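Local atomic coordinates of phenol hydroxylase component phN (Pseudomonas stutzeri, PDB entry 3U52), a protein that probably hydroxylates phenol at a di-iron centre, as the iron-binding oxygenase component of a bacterial multicomponent monooxygenase. Residues A[154-158]-A[490-495]; A[343-349]-A[481-486]. All coordinates share one frame; numbering follows the deposited sequence.

Contact 1. Residues A[154-158]-A[490-495]. With CU (copper (II) ion), chain J.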
loop_
_atom_site.group_PDB
_atom_site.type_symbol
_atom_site.label_atom_id
_atom_site.label_comp_id
_atom_site.label_asym_id
_atom_site.label_seq_id
_atom_site.Cartn_x
_atom_site.Cartn_y
_atom_site.Cartn_z
ATOM N N LYS A 154 -4.961 19.954 -4.890
ATOM C CA LYS A 154 -3.880 20.853 -4.443
ATOM C C LYS A 154 -3.063 21.503 -5.554
ATOM O O LYS A 154 -2.392 22.538 -5.300
ATOM C CB LYS A 154 -2.935 20.115 -3.505
ATOM C CG LYS A 154 -3.700 19.521 -2.317
ATOM C CD LYS A 154 -2.776 18.874 -1.313
ATOM C CE LYS A 154 -3.596 18.118 -0.301
ATOM N NZ LYS A 154 -2.723 17.656 0.832
ATOM N N HIS A 155 -3.078 20.928 -6.752
ATOM C CA HIS A 155 -2.145 21.365 -7.801
ATOM C C HIS A 155 -2.803 21.872 -9.083
ATOM O O HIS A 155 -2.096 22.395 -9.968
ATOM C CB HIS A 155 -1.161 20.242 -8.158
ATOM C CG HIS A 155 -0.189 19.953 -7.055
ATOM N ND1 HIS A 155 0.923 20.742 -6.830
ATOM C CD2 HIS A 155 -0.193 19.015 -6.075
ATOM C CE1 HIS A 155 1.563 20.312 -5.754
ATOM N NE2 HIS A 155 0.921 19.249 -5.287
ATOM N N PHE A 156 -4.113 21.643 -9.199
ATOM C CA PHE A 156 -4.878 21.989 -10.413
ATOM C C PHE A 156 -6.201 22.704 -10.059
ATOM O O PHE A 156 -6.680 22.581 -8.942
ATOM C CB PHE A 156 -5.154 20.735 -11.285
ATOM C CG PHE A 156 -3.888 20.064 -11.810
ATOM C CD1 PHE A 156 -3.250 20.528 -12.960
ATOM C CD2 PHE A 156 -3.314 19.007 -11.104
ATOM C CE1 PHE A 156 -2.063 19.935 -13.426
ATOM C CE2 PHE A 156 -2.143 18.369 -11.554
ATOM C CZ PHE A 156 -1.512 18.828 -12.731
ATOM N N ASN A 157 -6.781 23.438 -11.010
ATOM C CA ASN A 157 -7.947 24.280 -10.696
ATOM C C ASN A 157 -9.186 23.474 -11.038
ATOM O O ASN A 157 -9.072 22.431 -11.644
ATOM C CB ASN A 157 -7.865 25.622 -11.443
ATOM C CG ASN A 157 -6.769 26.555 -10.869
ATOM O OD1 ASN A 157 -6.624 26.657 -9.655
ATOM N ND2 ASN A 157 -5.981 27.202 -11.747
ATOM N N GLY A 158 -10.355 23.906 -10.587
ATOM C CA GLY A 158 -11.593 23.309 -11.010
ATOM C C GLY A 158 -12.037 22.077 -10.227
ATOM O O GLY A 158 -13.095 21.518 -10.509
ATOM N N PRO A 490 -3.927 29.130 -16.018
ATOM C CA PRO A 490 -2.972 28.809 -14.930
ATOM C C PRO A 490 -2.559 27.340 -14.870
ATOM O O PRO A 490 -1.362 27.063 -14.634
ATOM C CB PRO A 490 -3.707 29.231 -13.660
ATOM C CG PRO A 490 -4.724 30.224 -14.126
ATOM C CD PRO A 490 -5.120 29.829 -15.524
ATOM N N ASP A 491 -3.479 26.392 -15.156
ATOM C CA ASP A 491 -3.095 24.977 -15.244
ATOM C C ASP A 491 -1.993 24.762 -16.280
ATOM O O ASP A 491 -0.991 24.125 -15.947
ATOM C CB ASP A 491 -4.259 24.062 -15.610
ATOM C CG ASP A 491 -5.139 23.629 -14.380
ATOM O OD1 ASP A 491 -4.909 24.059 -13.223
ATOM O OD2 ASP A 491 -6.081 22.814 -14.600
ATOM N N GLN A 492 -2.159 25.279 -17.522
ATOM C CA GLN A 492 -1.114 25.169 -18.550
ATOM C C GLN A 492 0.239 25.784 -18.099
ATOM O O GLN A 492 1.276 25.150 -18.243
ATOM C CB GLN A 492 -1.532 25.795 -19.886
ATOM C CG GLN A 492 -0.497 25.520 -20.965
ATOM C CD GLN A 492 -0.598 26.424 -22.178
ATOM O OE1 GLN A 492 -0.444 25.956 -23.294
ATOM N NE2 GLN A 492 -0.819 27.710 -21.965
ATOM N N LYS A 493 0.208 26.985 -17.533
ATOM C CA LYS A 493 1.426 27.627 -16.988
ATOM C C LYS A 493 2.115 26.817 -15.865
ATOM O O LYS A 493 3.337 26.686 -15.843
ATOM C CB LYS A 493 1.078 29.060 -16.519
ATOM C CG LYS A 493 0.569 29.934 -17.746
ATOM C CD LYS A 493 0.156 31.382 -17.372
ATOM C CE LYS A 493 0.128 32.270 -18.647
ATOM N NZ LYS A 493 0.346 33.722 -18.285
ATOM N N HIS A 494 1.318 26.268 -14.950
ATOM C CA HIS A 494 1.823 25.438 -13.866
ATOM C C HIS A 494 2.388 24.116 -14.416
ATOM O O HIS A 494 3.488 23.685 -14.026
ATOM C CB HIS A 494 0.687 25.202 -12.872
ATOM C CG HIS A 494 1.137 24.661 -11.559
ATOM N ND1 HIS A 494 1.824 25.426 -10.637
ATOM C CD2 HIS A 494 0.976 23.441 -10.998
ATOM C CE1 HIS A 494 2.094 24.690 -9.571
ATOM N NE2 HIS A 494 1.583 23.485 -9.763
ATOM N N TRP A 495 1.698 23.500 -15.369
ATOM C CA TRP A 495 2.235 22.326 -16.015
ATOM C C TRP A 495 3.574 22.624 -16.698
ATOM O O TRP A 495 4.541 21.896 -16.484
ATOM C CB TRP A 495 1.283 21.750 -17.037
ATOM C CG TRP A 495 1.720 20.412 -17.567
ATOM C CD1 TRP A 495 2.066 20.112 -18.843
ATOM C CD2 TRP A 495 1.835 19.180 -16.808
ATOM N NE1 TRP A 495 2.390 18.769 -18.938
ATOM C CE2 TRP A 495 2.237 18.175 -17.710
ATOM C CE3 TRP A 495 1.593 18.840 -15.464
ATOM C CZ2 TRP A 495 2.452 16.844 -17.312
ATOM C CZ3 TRP A 495 1.787 17.511 -15.061
ATOM C CH2 TRP A 495 2.236 16.543 -15.976
HETATM CU CU CU J . 1.271 22.186 -8.298
HETATM O O HOH W 1 -2.635 24.689 -11.701
HETATM O O HOH W 2 -6.336 26.486 -14.732
#
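Asn157 and Asp491 meet where the two segments pack most closely, the backbone N of Asn157 giving its hydrogen to Asp491 OD1 at 3.0 Å. The carboxylate oxygen receives it on its syn lone pair, with an N-H...O angle of 146°. Water 1 donates one hydrogen to this OD1, 2.8 Å away, and the other to His155 O, while OD2 forms a salt bridge with Lys98; both oxygens of the buried carboxylate are thereby held. Next to it the Phe156 ring turns its edge to the carboxylate, CD1 lying 3.9 Å from Asp491 CG and the planes 87° apart, so that weakly positive ring hydrogens probably face the anion. At its far end Phe156 CZ rests 4.1 Å from Trp495 CE3. The contact joins the C-terminal end of helix 125-155, which supplies Glu138 and His141 to an iron site, and the loop that follows it, to the N-terminal part of the last modelled helix, 490-498. A second firm join is the copper, bound from nearly opposite directions by His155 ND1 at 2.1 Å and His494 NE2 at 2.0 Å. With CG anti to its backbone N (chi1 -166°), His494 extends toward 154-158 and sets NE2 on the metal; apolar side chains of another protein chain pack on both histidines. The looser side lies at partly exposed Pro490, which touches Asn157 ND2 chiefly through CB, at 3.6 Å, and where water 2 links that amide to Asp491 N.

Contact 2. Residues A[343-349]-A[481-486]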
loop_
_atom_site.group_PDB
_atom_site.type_symbol
_atom_site.label_atom_id
_atom_site.label_comp_id
_atom_site.label_asym_id
_atom_site.label_seq_id
_atom_site.Cartn_x
_atom_site.Cartn_y
_atom_site.Cartn_z
ATOM N N CYS A 343 -17.385 27.327 -22.359
ATOM C CA CYS A 343 -16.478 27.098 -21.206
ATOM C C CYS A 343 -16.057 28.323 -20.425
ATOM O O CYS A 343 -15.307 28.183 -19.454
ATOM C CB CYS A 343 -15.220 26.257 -21.530
ATOM S SG CYS A 343 -14.027 27.120 -22.509
ATOM N N GLN A 344 -16.524 29.502 -20.803
ATOM C CA GLN A 344 -16.445 30.673 -19.895
ATOM C C GLN A 344 -17.299 30.408 -18.624
ATOM O O GLN A 344 -17.158 31.090 -17.594
ATOM C CB GLN A 344 -16.820 32.015 -20.599
ATOM C CG GLN A 344 -18.328 32.331 -20.796
ATOM C CD GLN A 344 -18.873 31.740 -22.079
ATOM O OE1 GLN A 344 -19.776 32.294 -22.708
ATOM N NE2 GLN A 344 -18.306 30.651 -22.494
ATOM N N ALA A 345 -18.184 29.415 -18.713
ATOM C CA ALA A 345 -19.131 29.140 -17.645
ATOM C C ALA A 345 -19.075 27.709 -17.122
ATOM O O ALA A 345 -20.080 27.205 -16.634
ATOM C CB ALA A 345 -20.531 29.439 -18.105
ATOM N N THR A 346 -17.921 27.063 -17.246
ATOM C CA THR A 346 -17.676 25.702 -16.725
ATOM C C THR A 346 -16.406 25.727 -15.833
ATOM O O THR A 346 -15.620 26.664 -15.879
ATOM C CB THR A 346 -17.436 24.663 -17.876
ATOM O OG1 THR A 346 -16.252 25.057 -18.599
ATOM C CG2 THR A 346 -18.632 24.622 -18.873
ATOM N N ASN A 347 -16.218 24.677 -15.033
ATOM C CA ASN A 347 -15.109 24.573 -14.093
ATOM C C ASN A 347 -13.988 23.723 -14.685
ATOM O O ASN A 347 -13.148 23.206 -13.952
ATOM C CB ASN A 347 -15.611 23.938 -12.773
ATOM C CG ASN A 347 -16.136 22.516 -12.965
ATOM O OD1 ASN A 347 -17.011 22.262 -13.803
ATOM N ND2 ASN A 347 -15.625 21.572 -12.149
ATOM N N PHE A 348 -14.005 23.529 -16.000
ATOM C CA PHE A 348 -12.927 22.890 -16.740
ATOM C C PHE A 348 -12.630 23.631 -18.045
ATOM O O PHE A 348 -13.458 24.393 -18.554
ATOM C CB PHE A 348 -13.122 21.365 -16.963
ATOM C CG PHE A 348 -14.326 21.000 -17.819
ATOM C CD1 PHE A 348 -14.242 21.017 -19.206
ATOM C CD2 PHE A 348 -15.538 20.705 -17.230
ATOM C CE1 PHE A 348 -15.383 20.672 -20.008
ATOM C CE2 PHE A 348 -16.674 20.374 -17.986
ATOM C CZ PHE A 348 -16.610 20.352 -19.377
ATOM N N HIS A 349 -11.437 23.398 -18.563
ATOM C CA HIS A 349 -10.988 23.993 -19.837
ATOM C C HIS A 349 -11.317 23.164 -21.074
ATOM O O HIS A 349 -11.522 21.948 -20.985
ATOM C CB HIS A 349 -9.455 24.161 -19.811
ATOM C CG HIS A 349 -8.954 24.876 -18.591
ATOM N ND1 HIS A 349 -9.375 26.128 -18.241
ATOM C CD2 HIS A 349 -8.067 24.499 -17.636
ATOM C CE1 HIS A 349 -8.762 26.514 -17.135
ATOM N NE2 HIS A 349 -7.967 25.535 -16.739
ATOM N N GLU A 481 -9.326 31.391 -13.696
ATOM C CA GLU A 481 -8.594 30.276 -13.137
ATOM C C GLU A 481 -9.175 28.920 -13.542
ATOM O O GLU A 481 -8.451 28.060 -14.013
ATOM C CB GLU A 481 -8.552 30.394 -11.617
ATOM C CG GLU A 481 -7.736 31.538 -11.106
ATOM C CD GLU A 481 -7.792 31.634 -9.579
ATOM O OE1 GLU A 481 -7.892 30.576 -8.901
ATOM O OE2 GLU A 481 -7.742 32.775 -9.049
ATOM N N ASP A 482 -10.466 28.713 -13.293
ATOM C CA ASP A 482 -11.092 27.417 -13.520
ATOM C C ASP A 482 -11.678 27.298 -14.915
ATOM O O ASP A 482 -11.907 26.168 -15.402
ATOM C CB ASP A 482 -12.265 27.216 -12.566
ATOM C CG ASP A 482 -11.866 27.264 -11.087
ATOM O OD1 ASP A 482 -12.699 27.739 -10.306
ATOM O OD2 ASP A 482 -10.763 26.802 -10.699
ATOM N N ASN A 483 -11.994 28.435 -15.550
ATOM C CA ASN A 483 -12.766 28.425 -16.806
ATOM C C ASN A 483 -11.923 28.873 -18.022
ATOM O O ASN A 483 -10.707 29.087 -17.887
ATOM C CB ASN A 483 -14.016 29.306 -16.638
ATOM C CG ASN A 483 -13.681 30.776 -16.456
ATOM O OD1 ASN A 483 -14.497 31.663 -16.753
ATOM N ND2 ASN A 483 -12.484 31.053 -15.993
ATOM N N PHE A 484 -12.548 28.988 -19.195
ATOM C CA PHE A 484 -11.884 29.482 -20.408
ATOM C C PHE A 484 -10.981 28.432 -21.049
ATOM O O PHE A 484 -10.817 27.339 -20.491
ATOM C CB PHE A 484 -11.051 30.750 -20.157
ATOM C CG PHE A 484 -11.850 31.960 -19.680
ATOM C CD1 PHE A 484 -13.037 32.353 -20.331
ATOM C CD2 PHE A 484 -11.392 32.721 -18.613
ATOM C CE1 PHE A 484 -13.768 33.472 -19.896
ATOM C CE2 PHE A 484 -12.122 33.852 -18.150
ATOM C CZ PHE A 484 -13.302 34.234 -18.810
ATOM N N ASP A 485 -10.389 28.760 -22.212
ATOM C CA ASP A 485 -9.496 27.865 -22.922
ATOM C C ASP A 485 -8.304 27.370 -22.081
ATOM O O ASP A 485 -7.766 28.083 -21.228
ATOM C CB ASP A 485 -8.927 28.554 -24.178
ATOM C CG ASP A 485 -8.551 27.581 -25.248
ATOM O OD1 ASP A 485 -9.392 27.384 -26.157
ATOM O OD2 ASP A 485 -7.421 26.985 -25.203
ATOM N N TYR A 486 -7.877 26.149 -22.356
ATOM C CA TYR A 486 -6.705 25.592 -21.688
ATOM C C TYR A 486 -5.428 26.392 -22.005
ATOM O O TYR A 486 -4.551 26.600 -21.130
ATOM C CB TYR A 486 -6.503 24.137 -22.103
ATOM C CG TYR A 486 -5.216 23.560 -21.562
ATOM C CD1 TYR A 486 -5.086 23.213 -20.205
ATOM C CD2 TYR A 486 -4.113 23.390 -22.402
ATOM C CE1 TYR A 486 -3.864 22.666 -19.706
ATOM C CE2 TYR A 486 -2.904 22.849 -21.921
ATOM C CZ TYR A 486 -2.784 22.508 -20.577
ATOM O OH TYR A 486 -1.566 21.955 -20.134
HETATM O O HOH W 2 -6.336 26.486 -14.732
#
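His349 pushes its imidazole into the turn made by 481-486, and ND1 donates to Phe484 O at 2.9 Å. The oxygen lies close to the ring plane, but the donor sits 38° out of the carbonyl plane, so the bond is taken obliquely from above it. At another point of the ring edge, NE2 is 2.8 Å from water 2, which in turn donates to Glu481 O. Tyr486 crosses the histidine at about a right angle, the two CB atoms 3.7 Å apart. Further along, Phe484 N makes an almost straight bond (177°) to Cys343 O, 2.9 Å away, and the Phe484 side chain comes back to lay CE1 3.5 Å from Gln344 CB. Gln344 itself touches a xenon atom, which places this pairing of two irregular loops beside a pocket that takes up xenon. In the second shell, Thr346 OG1 donates to Phe348 O within its own loop, Asn95 accepts the His349 backbone N-H, and the Lys98 side chain, from helix 94-103, packs against that of His349. Since one imidazole nitrogen serves a carbonyl and the other meets a water, the ring's rotation is probably fixed, with the ND1 proton committed to the 481-486 backbone.

Overall arrangement
The four segments come along the chain in the order 154-158, 343-349, 481-486, 490-495, so both segments of contact 2 fall between those of contact 1. The two centres are about 12 Å apart, in the same flank of the chain. They join directly: Asn347 ND2 probably donates to Gly158 O, the Asp482 side chain packs on Asn157, and one water is shared by the two. Lys98 of helix 94-103 also touches each contact. The C-terminal part of the chain is thus held twice: contact 1 sets helix 490-498 against the end of iron-binding helix 125-155, and contact 2 sets 481-486 against the loop after helix 331-342, with copper at one extremity and xenon-touching residues at the other.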